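Local coordinates for 2-ON-2 hemoglobin (PDB 2XYK), which binds a heme group through its iron and probably binds or carries oxygen, as a group II member of the truncated hemoglobin family, at residues 20-23 / 24-28. Residues are numbered along the deposited sequence; the frame is centred on the assembly and turned at random.
Sequences ALTR and RFYEL
Thr22 lays its methyl group against the rim of the Tyr26 ring, one helical turn further on. CG2 of Thr22 comes within 3.7 Å of CE2 of Tyr26 and lies at the ring edge, in plane. The two side chains run side by side and point the same way. With OG1 of Thr22 beside the backbone N (chi1 -54°), the hydroxyl hydrogen-bonds back to Val18 O, while CG2, anti to N, is directed on to Tyr26. The backbone bond between this pair, Tyr26 N to Thr22 O, is weak at 3.3 Å. Firmer bonds of the same i to i+4 pattern precede and follow it: Arg24 N to Ala20 O is 2.9 Å, and Glu27 N to Arg23 O is 3.1 Å. CD2, on the edge of the Phe25 ring, sits 3.6 Å above the plane of the Tyr26 ring, over its centre. Tyr26 also touches Phe53 of helix 47-60 and approaches the heme to about 5 Å, nearest atoms. Arg24 NH1 forms a hydrogen-bonded salt bridge to Glu27 OE1 at 2.9 Å, close to the guanidinium plane but from above the carboxylate. CD2 of Leu28 sits over one guanidinium face. Salt bridges tie Arg23 to Glu50 of helix 47-60 and Arg24 NE to Glu103 of helix 87-104, joining helix 14-31 of this globin fold to both. Two carboxylates thus balance the Arg24 charge and probably fix its guanidinium's turn.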
loop_
_atom_site.group_PDB
_atom_site.type_symbol
_atom_site.label_atom_id
_atom_site.label_comp_id
_atom_site.label_asym_id
_atom_site.label_seq_id
_atom_site.Cartn_x
_atom_site.Cartn_y
_atom_site.Cartn_z
ATOM N N ALA A 20 0.815 8.514 7.405
ATOM C CA ALA A 20 1.917 9.180 6.680
ATOM C C ALA A 20 2.354 8.336 5.479
ATOM O O ALA A 20 2.652 8.856 4.390
ATOM C CB ALA A 20 3.109 9.443 7.615
ATOM N N LEU A 21 2.396 7.019 5.691
ATOM C CA LEU A 21 2.776 6.099 4.630
ATOM C C LEU A 21 1.846 6.256 3.428
ATOM O O LEU A 21 2.302 6.455 2.318
ATOM C CB LEU A 21 2.772 4.649 5.130
ATOM C CG LEU A 21 3.058 3.553 4.095
ATOM C CD1 LEU A 21 4.514 3.591 3.561
ATOM C CD2 LEU A 21 2.768 2.217 4.732
ATOM N N THR A 22 0.544 6.160 3.665
ATOM C CA THR A 22 -0.435 6.131 2.587
ATOM C C THR A 22 -0.518 7.510 1.900
ATOM O O THR A 22 -0.662 7.582 0.684
ATOM C CB THR A 22 -1.812 5.670 3.127
ATOM O OG1 THR A 22 -1.651 4.420 3.817
ATOM C CG2 THR A 22 -2.816 5.460 2.002
ATOM N N ARG A 23 -0.425 8.588 2.692
ATOM C CA ARG A 23 -0.395 9.955 2.165
ATOM C C ARG A 23 0.786 10.169 1.258
ATOM O O ARG A 23 0.621 10.731 0.174
ATOM C CB ARG A 23 -0.382 11.019 3.274
ATOM C CG ARG A 23 -0.385 12.512 2.789
ATOM C CD ARG A 23 -1.735 12.939 2.172
ATOM N NE ARG A 23 -2.865 12.549 3.013
ATOM C CZ ARG A 23 -3.505 13.340 3.874
ATOM N NH1 ARG A 23 -3.166 14.619 4.031
ATOM N NH2 ARG A 23 -4.510 12.845 4.582
ATOM N N ARG A 24 1.979 9.768 1.715
ATOM C CA ARG A 24 3.191 9.954 0.927
ATOM C C ARG A 24 3.178 9.109 -0.357
ATOM O O ARG A 24 3.723 9.532 -1.370
ATOM C CB ARG A 24 4.444 9.628 1.767
ATOM C CG ARG A 24 5.789 9.913 1.055
ATOM C CD ARG A 24 5.889 11.422 0.651
ATOM N NE ARG A 24 7.179 11.763 0.034
ATOM C CZ ARG A 24 7.387 12.768 -0.819
ATOM N NH1 ARG A 24 6.384 13.540 -1.215
ATOM N NH2 ARG A 24 8.610 12.983 -1.297
ATOM N N PHE A 25 2.598 7.903 -0.292
ATOM C CA PHE A 25 2.464 7.009 -1.464
ATOM C C PHE A 25 1.695 7.643 -2.630
ATOM O O PHE A 25 2.175 7.641 -3.755
ATOM C CB PHE A 25 1.776 5.704 -1.046
ATOM C CG PHE A 25 1.504 4.751 -2.186
ATOM C CD1 PHE A 25 2.555 4.147 -2.880
ATOM C CD2 PHE A 25 0.189 4.419 -2.535
ATOM C CE1 PHE A 25 2.304 3.243 -3.937
ATOM C CE2 PHE A 25 -0.067 3.524 -3.591
ATOM C CZ PHE A 25 0.999 2.936 -4.283
ATOM N N TYR A 26 0.496 8.166 -2.355
ATOM C CA TYR A 26 -0.344 8.789 -3.391
ATOM C C TYR A 26 0.246 10.132 -3.849
ATOM O O TYR A 26 0.144 10.476 -5.016
ATOM C CB TYR A 26 -1.819 8.900 -2.943
ATOM C CG TYR A 26 -2.464 7.527 -2.915
ATOM C CD1 TYR A 26 -2.793 6.882 -4.084
ATOM C CD2 TYR A 26 -2.650 6.844 -1.716
ATOM C CE1 TYR A 26 -3.321 5.604 -4.076
ATOM C CE2 TYR A 26 -3.202 5.579 -1.692
ATOM C CZ TYR A 26 -3.521 4.961 -2.873
ATOM O OH TYR A 26 -4.053 3.703 -2.856
ATOM N N GLU A 27 0.893 10.856 -2.933
ATOM C CA GLU A 27 1.643 12.078 -3.286
ATOM C C GLU A 27 2.751 11.797 -4.306
ATOM O O GLU A 27 2.811 12.436 -5.370
ATOM C CB GLU A 27 2.247 12.682 -2.021
ATOM C CG GLU A 27 2.835 14.068 -2.175
ATOM C CD GLU A 27 3.556 14.530 -0.888
ATOM O OE1 GLU A 27 3.789 13.689 0.015
ATOM O OE2 GLU A 27 3.890 15.742 -0.785
ATOM N N LEU A 28 3.627 10.837 -3.993
ATOM C CA LEU A 28 4.653 10.427 -4.964
ATOM C C LEU A 28 4.019 9.958 -6.288
ATOM O O LEU A 28 4.530 10.247 -7.356
ATOM C CB LEU A 28 5.586 9.352 -4.380
ATOM C CG LEU A 28 6.528 9.810 -3.245
ATOM C CD1 LEU A 28 7.219 8.616 -2.618
ATOM C CD2 LEU A 28 7.565 10.880 -3.706
#